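Local coordinates for NimC/NimA family protein (Clostridium acetobutylicum, PDB 2IG6) that binds flavin mononucleotide and, as a member of the pyridoxamine 5'-phosphate oxidase-like NimC/NimA family, probably acts as a flavin-dependent oxidoreductase, at residues V32-T37 against P43-F48; E79-N84 against W89-G94; E106-A111 against F126-F131. One frame throughout, in Å; residues are numbered along the deposited sequence.

Contact 1: residues V32-T37 against P43-F48; sequences VFYLAT and PRVRPF. With FMN (flavin mononucleotide), chain D.
F48 and L35 bury the most surface in this antiparallel hairpin and meet through a CH-pi contact: L35 CD2 lies 3.6 Å from the centroid of the F48 ring, 19° off the ring normal. The branch reaches that face because L35 CG stands opposite the backbone N (chi1 173°). The flavin covers the opposite face, with F48 CE1 3.4 Å from FMN C2, so the phenyl ring is sandwiched between a methyl group and the cofactor. F33 CE2 packs 3.5 Å from F48 CB, and the backbones of F33 and F48 form a hydrogen-bonded pair.

Toward the other end of the same sheet face, T37 OG1 accepts R46 NH1 at 3.0 Å, close to the guanidinium plane. The same NH1 donates to L35 O at 3.0 Å, arriving 44° above the carbonyl plane. Q71 bonds both T37 OG1 and R46 NH2. Bent at chi2 and chi3, R46 turns NE to FMN O5' (3.0 Å) and NH2 to FMN O1P (2.8 Å), the latter almost straight. The protein bonds of NH1 and NH2 would already hold the guanidinium in place, and the flavin bonds complete the grip, consistent with its positive charge being presented to the cofactor phosphate.

Contact 2: residues E79-N84 against W89-G94; sequences EISGMN and WIRLTG. With SO4 (sulfate ion), chain F.
E79 reaches across the hairpin to two side chains of segment 89-94, R91 and T93. Its CG lies opposite the backbone N (chi1 -173°) and the chain stays extended beyond it, which carries the carboxylate over the neighbouring strand. E79 OE2 forms a salt bridge with R91 NH2 at 2.8 Å, met on the syn side and near the guanidinium plane; R91 NE adds a weak bond. Both nitrogens thus converge on the single oxygen OE2, and the carboxylate and guanidinium planes stand 83° apart, unlike a flat pairing of two oxygens with two nitrogens. T93 OG1 donates to E79 OE1 from the anti side at 2.5 Å, a separation short enough for its exact value to be doubtful. R44 and V45 of the second subunit also bind this carboxylate, so it joins the two chains.

R91 is bent at chi3 (70°), and its NH1 bonds sulfate O2 at 2.9 Å. R46 and C68 of the second subunit hold the same sulfate, consistent with the ion standing in for the phosphate of a flavin bound by both chains. S81 OG bonds I90 O at 2.8 Å, nearly in line with the carbonyl, while G82 N makes only a weak bond to that oxygen.

I80, I90 and L92 occupy the other face, where helix 13-30 covers both isoleucines and strand 146-149 packs against I90 and L92. Strand 33-39 pairs with segment 79-84, and strand 126-139 with segment 89-94.

Contact 3: residues E106-A111 against F126-F131; sequences ELALEA and FAVLYF
The ring of F126 presents its outer end to helix 106-111, where A108 and L109 receive it differently. A108 CB lies close to the ring plane, 3.9 Å from F126 CZ, so the alanine methyl meets an edge of the phenyl group. L109 comes in obliquely: its CD2 is 3.9 Å from F126 CE2, and the two side chains run alongside each other, pointing opposite ways. Two torsions set up this overlap. F126 CB already points toward the helix, and with CG opposite the backbone N (chi1 -173°) the far end of the ring comes to A108 and L109; L109 CG is opposite its carbonyl carbon (chi1 -61°), which brings the branch end nearer than the CB direction alone would.

The segment axes cross at 90° and come no closer than 9.7 Å, so the helix lies transversely against a strand of the antiparallel sheet that forms the split barrel of this FMN-binding family. Only side chains span the gap; no hydrogen bond crosses it, and the buried surface is a modest 147 Å².

V128, two residues beyond F126, also points its CB toward the helix. Its CG1 touches A108 CB at 3.9 Å, giving that methyl a second apolar neighbour. F52 packs against both A108 and V128, and V61 of the flavin site lies against F126 and V128. The F126 ring is stacked with that of Y119, and the backbone N of F126 is hydrogen-bonded to D123 OD1.

From the N terminus, contact 1 closes first, across a tight hairpin turn between strands 33-39 and 42-48. Contact 2 closes the next hairpin, between strands 77-83 and 89-98, and contact 3 spans the longer, irregular connection from helix 102-111 to strand 126-139. The three follow in series, with no nesting or crossing. Contacts 1 and 2 adjoin, since strands 33-39 and 77-83 are sheet neighbours: Y34 N lies 2.8 Å from S81 O. Contact 3 joins contact 2 through F131, whose CZ is 3.7 Å from I80 CD1. Contacts 1 and 2 both touch the second subunit, whereas contact 3 ties a helix to the sheet within one chain.

Contact 1: residues V32-T37 against P43-F48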
# COMPACT_ATOMS: atom_id res chain seq x y z
N VAL A 32 -9.07 -6.51 3.28
CA VAL A 32 -8.01 -5.60 3.69
C VAL A 32 -7.53 -4.87 2.44
O VAL A 32 -7.46 -5.44 1.34
CB VAL A 32 -6.85 -6.33 4.43
CG1 VAL A 32 -6.09 -7.29 3.53
CG2 VAL A 32 -5.91 -5.31 5.03
N PHE A 33 -7.23 -3.58 2.61
CA PHE A 33 -6.65 -2.82 1.56
C PHE A 33 -5.58 -1.92 2.18
O PHE A 33 -5.41 -1.87 3.41
CB PHE A 33 -7.69 -2.05 0.74
CG PHE A 33 -8.56 -1.15 1.57
CD1 PHE A 33 -9.76 -1.62 2.08
CD2 PHE A 33 -8.19 0.17 1.81
CE1 PHE A 33 -10.58 -0.77 2.85
CE2 PHE A 33 -9.00 1.02 2.57
CZ PHE A 33 -10.20 0.55 3.08
N TYR A 34 -4.79 -1.28 1.33
CA TYR A 34 -3.62 -0.54 1.77
C TYR A 34 -3.75 0.94 1.42
O TYR A 34 -3.94 1.29 0.26
CB TYR A 34 -2.35 -1.18 1.21
CG TYR A 34 -2.18 -2.54 1.84
CD1 TYR A 34 -2.88 -3.65 1.37
CD2 TYR A 34 -1.36 -2.71 2.95
CE1 TYR A 34 -2.75 -4.88 1.98
CE2 TYR A 34 -1.22 -3.92 3.55
CZ TYR A 34 -1.91 -5.02 3.06
OH TYR A 34 -1.76 -6.23 3.71
N LEU A 35 -3.62 1.77 2.45
CA LEU A 35 -3.79 3.22 2.33
C LEU A 35 -2.43 3.90 2.36
O LEU A 35 -1.67 3.74 3.34
CB LEU A 35 -4.62 3.74 3.49
CG LEU A 35 -4.73 5.27 3.56
CD1 LEU A 35 -5.49 5.78 2.39
CD2 LEU A 35 -5.38 5.69 4.88
N ALA A 36 -2.09 4.56 1.26
CA ALA A 36 -0.84 5.29 1.18
C ALA A 36 -1.06 6.79 1.35
O ALA A 36 -1.94 7.39 0.73
CB ALA A 36 -0.13 5.01 -0.14
N THR A 37 -0.25 7.38 2.23
CA THR A 37 -0.17 8.81 2.48
C THR A 37 1.29 9.24 2.34
O THR A 37 2.16 8.43 2.05
CB THR A 37 -0.62 9.14 3.93
OG1 THR A 37 0.16 8.35 4.83
CG2 THR A 37 -2.05 8.76 4.14
N PRO A 43 6.87 8.46 1.81
CA PRO A 43 5.63 7.69 1.68
C PRO A 43 5.40 6.82 2.89
O PRO A 43 6.35 6.31 3.48
CB PRO A 43 5.86 6.82 0.44
CG PRO A 43 7.10 7.31 -0.19
CD PRO A 43 7.86 8.14 0.77
N ARG A 44 4.14 6.66 3.23
CA ARG A 44 3.68 5.78 4.29
C ARG A 44 2.54 4.92 3.76
O ARG A 44 1.71 5.39 2.98
CB ARG A 44 3.16 6.62 5.45
CG ARG A 44 4.18 7.51 6.13
CD ARG A 44 5.27 6.71 6.80
NE ARG A 44 6.11 7.56 7.64
CZ ARG A 44 7.20 7.14 8.25
NH1 ARG A 44 7.58 5.88 8.15
NH2 ARG A 44 7.92 7.97 9.00
N VAL A 45 2.50 3.66 4.21
CA VAL A 45 1.43 2.73 3.85
C VAL A 45 1.16 1.77 4.97
O VAL A 45 2.07 1.33 5.69
CB VAL A 45 1.74 1.99 2.51
CG1 VAL A 45 3.02 1.18 2.57
CG2 VAL A 45 0.58 1.11 2.06
N ARG A 46 -0.12 1.44 5.13
CA ARG A 46 -0.56 0.53 6.19
C ARG A 46 -1.87 -0.11 5.78
O ARG A 46 -2.58 0.45 4.95
CB ARG A 46 -0.72 1.28 7.53
CG ARG A 46 -2.00 2.08 7.68
CD ARG A 46 -1.95 3.36 6.87
NE ARG A 46 -0.99 4.31 7.42
CZ ARG A 46 -0.48 5.37 6.79
NH1 ARG A 46 -0.77 5.64 5.54
NH2 ARG A 46 0.31 6.18 7.46
N PRO A 47 -2.20 -1.28 6.36
CA PRO A 47 -3.48 -1.90 6.06
C PRO A 47 -4.66 -1.15 6.69
O PRO A 47 -4.57 -0.65 7.83
CB PRO A 47 -3.34 -3.30 6.67
CG PRO A 47 -2.32 -3.20 7.70
CD PRO A 47 -1.39 -2.10 7.29
N PHE A 48 -5.73 -1.01 5.91
CA PHE A 48 -7.02 -0.49 6.36
C PHE A 48 -8.07 -1.56 6.01
O PHE A 48 -7.84 -2.44 5.19
CB PHE A 48 -7.36 0.83 5.64
CG PHE A 48 -7.08 2.08 6.45
CD1 PHE A 48 -5.95 2.21 7.23
CD2 PHE A 48 -7.97 3.15 6.41
CE1 PHE A 48 -5.71 3.37 7.97
CE2 PHE A 48 -7.72 4.30 7.10
CZ PHE A 48 -6.61 4.42 7.91
N1 FMN D . -6.55 1.55 11.06
C2 FMN D . -7.48 2.54 10.78
O2 FMN D . -7.29 3.65 11.24
N3 FMN D . -8.56 2.27 9.97
C4 FMN D . -8.79 1.00 9.47
O4 FMN D . -9.65 0.81 8.61
C4A FMN D . -7.86 -0.00 9.76
N5 FMN D . -8.06 -1.29 9.28
C5A FMN D . -7.12 -2.27 9.54
C6 FMN D . -7.31 -3.55 9.03
C7 FMN D . -6.37 -4.53 9.29
C7M FMN D . -6.64 -5.91 8.78
C8 FMN D . -5.24 -4.23 10.06
C8M FMN D . -4.11 -5.20 10.22
C9 FMN D . -5.06 -2.97 10.59
C9A FMN D . -6.00 -1.96 10.31
N10 FMN D . -5.82 -0.69 10.83
C10 FMN D . -6.76 0.29 10.55
C1' FMN D . -4.72 -0.33 11.78
C2' FMN D . -3.59 0.42 11.05
O2' FMN D . -2.96 -0.40 10.06
C3' FMN D . -2.59 0.88 12.10
O3' FMN D . -3.24 1.60 13.15
C4' FMN D . -1.47 1.72 11.49
O4' FMN D . -0.42 1.75 12.42
C5' FMN D . -1.92 3.16 11.23
O5' FMN D . -1.01 3.89 10.41
P FMN D . 0.07 4.86 11.11
O1P FMN D . 0.91 5.51 10.07
O2P FMN D . 0.90 3.99 12.02
O3P FMN D . -0.65 5.89 11.95

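Contact 2: residues E79-N84 against W89-G94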
# COMPACT_ATOMS: atom_id res chain seq x y z
N GLU A 79 -3.48 7.37 -1.98
CA GLU A 79 -3.80 6.29 -2.92
C GLU A 79 -4.09 5.02 -2.14
O GLU A 79 -3.47 4.76 -1.11
CB GLU A 79 -2.69 6.13 -3.97
CG GLU A 79 -3.02 5.14 -5.11
CD GLU A 79 -2.13 5.30 -6.33
OE1 GLU A 79 -2.45 6.14 -7.21
OE2 GLU A 79 -1.09 4.61 -6.43
N ILE A 80 -5.06 4.24 -2.63
CA ILE A 80 -5.40 2.94 -2.07
C ILE A 80 -5.12 1.84 -3.08
O ILE A 80 -5.41 1.98 -4.28
CB ILE A 80 -6.88 2.92 -1.65
CG1 ILE A 80 -7.06 3.77 -0.37
CG2 ILE A 80 -7.37 1.49 -1.45
CD1 ILE A 80 -8.47 3.91 0.12
N SER A 81 -4.56 0.71 -2.62
CA SER A 81 -4.49 -0.47 -3.45
C SER A 81 -4.86 -1.71 -2.64
O SER A 81 -4.77 -1.73 -1.40
CB SER A 81 -3.11 -0.60 -4.09
OG SER A 81 -3.07 -1.70 -4.98
N GLY A 82 -5.38 -2.71 -3.34
CA GLY A 82 -5.76 -3.95 -2.72
C GLY A 82 -6.05 -5.00 -3.78
O GLY A 82 -6.15 -4.67 -4.96
N MSE A 83 -6.16 -6.26 -3.35
CA MSE A 83 -6.33 -7.40 -4.25
C MSE A 83 -7.40 -8.35 -3.71
O MSE A 83 -7.51 -8.56 -2.51
CB MSE A 83 -5.01 -8.16 -4.40
CG MSE A 83 -5.04 -9.31 -5.37
SE MSE A 83 -3.34 -10.25 -5.43
CE MSE A 83 -2.47 -8.82 -6.23
N ASN A 84 -8.17 -8.96 -4.60
CA ASN A 84 -9.20 -9.90 -4.18
C ASN A 84 -8.71 -11.34 -4.40
O ASN A 84 -7.58 -11.53 -4.79
CB ASN A 84 -10.53 -9.61 -4.86
CG ASN A 84 -10.54 -9.89 -6.35
OD1 ASN A 84 -9.64 -10.52 -6.90
ND2 ASN A 84 -11.60 -9.41 -7.02
N TRP A 89 -6.83 -6.53 -8.90
CA TRP A 89 -6.41 -5.49 -7.97
C TRP A 89 -6.89 -4.10 -8.37
O TRP A 89 -7.22 -3.85 -9.53
CB TRP A 89 -4.91 -5.54 -7.76
CG TRP A 89 -4.07 -5.06 -8.87
CD1 TRP A 89 -3.52 -3.83 -9.00
CD2 TRP A 89 -3.62 -5.82 -9.98
NE1 TRP A 89 -2.77 -3.76 -10.14
CE2 TRP A 89 -2.81 -4.98 -10.76
CE3 TRP A 89 -3.83 -7.14 -10.39
CZ2 TRP A 89 -2.21 -5.40 -11.94
CZ3 TRP A 89 -3.22 -7.57 -11.57
CH2 TRP A 89 -2.42 -6.70 -12.33
N ILE A 90 -6.97 -3.23 -7.38
CA ILE A 90 -7.43 -1.87 -7.59
C ILE A 90 -6.32 -0.87 -7.29
O ILE A 90 -5.44 -1.11 -6.44
CB ILE A 90 -8.67 -1.57 -6.71
CG1 ILE A 90 -9.28 -0.20 -7.04
CG2 ILE A 90 -8.34 -1.66 -5.21
CD1 ILE A 90 -10.66 -0.03 -6.51
N ARG A 91 -6.35 0.25 -7.99
CA ARG A 91 -5.62 1.42 -7.55
C ARG A 91 -6.57 2.59 -7.57
O ARG A 91 -7.17 2.89 -8.58
CB ARG A 91 -4.39 1.65 -8.40
CG ARG A 91 -3.33 0.57 -8.06
CD ARG A 91 -2.05 0.82 -8.77
NE ARG A 91 -1.33 1.98 -8.30
CZ ARG A 91 -0.34 2.53 -9.00
NH1 ARG A 91 -0.02 2.02 -10.18
NH2 ARG A 91 0.32 3.58 -8.56
N LEU A 92 -6.74 3.23 -6.43
CA LEU A 92 -7.71 4.31 -6.30
C LEU A 92 -6.94 5.52 -5.80
O LEU A 92 -6.44 5.52 -4.69
CB LEU A 92 -8.82 3.90 -5.34
CG LEU A 92 -9.83 4.95 -4.89
CD1 LEU A 92 -10.54 5.51 -6.10
CD2 LEU A 92 -10.85 4.35 -3.91
N THR A 93 -6.83 6.53 -6.65
CA THR A 93 -6.14 7.77 -6.34
C THR A 93 -7.18 8.83 -6.00
O THR A 93 -8.18 8.93 -6.69
CB THR A 93 -5.35 8.23 -7.58
OG1 THR A 93 -4.57 7.14 -8.09
CG2 THR A 93 -4.43 9.39 -7.24
N GLY A 94 -6.96 9.63 -4.95
CA GLY A 94 -7.91 10.70 -4.68
C GLY A 94 -7.53 11.58 -3.51
O GLY A 94 -6.40 11.56 -3.04
S SO4 F . 3.21 1.82 -11.37
O1 SO4 F . 4.41 1.66 -12.21
O2 SO4 F . 2.01 1.73 -12.19
O3 SO4 F . 3.23 0.75 -10.40
O4 SO4 F . 3.27 3.12 -10.70

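Contact 3: residues E106-A111 against F126-F131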
# COMPACT_ATOMS: atom_id res chain seq x y z
N GLU A 106 -22.21 7.77 13.89
CA GLU A 106 -23.25 6.82 14.26
C GLU A 106 -23.51 5.80 13.17
O GLU A 106 -23.63 4.60 13.44
CB GLU A 106 -24.56 7.55 14.60
CG GLU A 106 -24.45 8.37 15.86
CD GLU A 106 -25.72 9.08 16.23
OE1 GLU A 106 -26.27 9.81 15.37
OE2 GLU A 106 -26.16 8.91 17.39
N LEU A 107 -23.61 6.28 11.93
CA LEU A 107 -23.87 5.41 10.80
C LEU A 107 -22.71 4.44 10.57
O LEU A 107 -22.94 3.28 10.23
CB LEU A 107 -24.11 6.23 9.53
CG LEU A 107 -24.23 5.35 8.27
CD1 LEU A 107 -25.52 4.53 8.29
CD2 LEU A 107 -24.16 6.20 7.04
N ALA A 108 -21.48 4.91 10.73
CA ALA A 108 -20.31 4.06 10.56
C ALA A 108 -20.37 2.85 11.49
O ALA A 108 -20.06 1.73 11.08
CB ALA A 108 -19.04 4.83 10.81
N LEU A 109 -20.76 3.10 12.74
CA LEU A 109 -20.78 2.06 13.76
C LEU A 109 -21.92 1.06 13.53
O LEU A 109 -21.80 -0.10 13.90
CB LEU A 109 -20.83 2.67 15.17
CG LEU A 109 -19.61 3.55 15.48
CD1 LEU A 109 -19.80 4.34 16.75
CD2 LEU A 109 -18.31 2.71 15.57
N GLU A 110 -23.00 1.51 12.90
CA GLU A 110 -24.06 0.61 12.44
C GLU A 110 -23.69 -0.14 11.16
O GLU A 110 -24.02 -1.31 11.04
CB GLU A 110 -25.37 1.38 12.27
CG GLU A 110 -25.86 1.99 13.57
CD GLU A 110 -25.89 1.00 14.75
OE1 GLU A 110 -26.61 -0.03 14.65
OE2 GLU A 110 -25.21 1.24 15.77
N ALA A 111 -23.03 0.52 10.22
CA ALA A 111 -22.64 -0.11 8.95
C ALA A 111 -21.55 -1.17 9.15
O ALA A 111 -21.58 -2.20 8.49
CB ALA A 111 -22.18 0.92 7.95
N PHE A 126 -12.59 8.83 17.46
CA PHE A 126 -13.10 8.18 16.22
C PHE A 126 -13.23 9.21 15.09
O PHE A 126 -13.78 10.29 15.31
CB PHE A 126 -14.48 7.54 16.53
CG PHE A 126 -15.06 6.71 15.41
CD1 PHE A 126 -14.27 5.80 14.71
CD2 PHE A 126 -16.42 6.79 15.10
CE1 PHE A 126 -14.82 5.02 13.69
CE2 PHE A 126 -16.96 6.02 14.08
CZ PHE A 126 -16.16 5.13 13.37
N ALA A 127 -12.74 8.88 13.90
CA ALA A 127 -12.77 9.77 12.75
C ALA A 127 -13.29 9.00 11.55
O ALA A 127 -12.95 7.81 11.32
CB ALA A 127 -11.36 10.34 12.46
N VAL A 128 -14.12 9.67 10.76
CA VAL A 128 -14.57 9.13 9.48
C VAL A 128 -14.19 10.14 8.40
O VAL A 128 -14.38 11.35 8.58
CB VAL A 128 -16.07 8.78 9.47
CG1 VAL A 128 -16.37 7.69 10.47
CG2 VAL A 128 -16.93 10.01 9.75
N LEU A 129 -13.62 9.65 7.31
CA LEU A 129 -13.17 10.50 6.22
C LEU A 129 -13.71 10.00 4.89
O LEU A 129 -13.84 8.79 4.70
CB LEU A 129 -11.65 10.52 6.14
CG LEU A 129 -10.92 10.85 7.44
CD1 LEU A 129 -10.49 9.57 8.14
CD2 LEU A 129 -9.73 11.72 7.11
N TYR A 130 -14.03 10.91 3.98
CA TYR A 130 -14.56 10.48 2.68
C TYR A 130 -13.74 11.01 1.52
O TYR A 130 -13.03 12.01 1.64
CB TYR A 130 -16.03 10.88 2.50
CG TYR A 130 -16.24 12.36 2.32
CD1 TYR A 130 -16.21 13.21 3.40
CD2 TYR A 130 -16.40 12.91 1.06
CE1 TYR A 130 -16.37 14.58 3.25
CE2 TYR A 130 -16.56 14.27 0.88
CZ TYR A 130 -16.54 15.11 1.99
OH TYR A 130 -16.69 16.46 1.86
N PHE A 131 -13.88 10.34 0.39
CA PHE A 131 -13.21 10.77 -0.84
C PHE A 131 -13.99 11.90 -1.47
O PHE A 131 -15.16 11.72 -1.87
CB PHE A 131 -13.09 9.61 -1.82
CG PHE A 131 -11.90 8.75 -1.57
CD1 PHE A 131 -11.97 7.71 -0.66
CD2 PHE A 131 -10.71 9.00 -2.21
CE1 PHE A 131 -10.84 6.91 -0.39
CE2 PHE A 131 -9.60 8.22 -1.96
CZ PHE A 131 -9.66 7.17 -1.06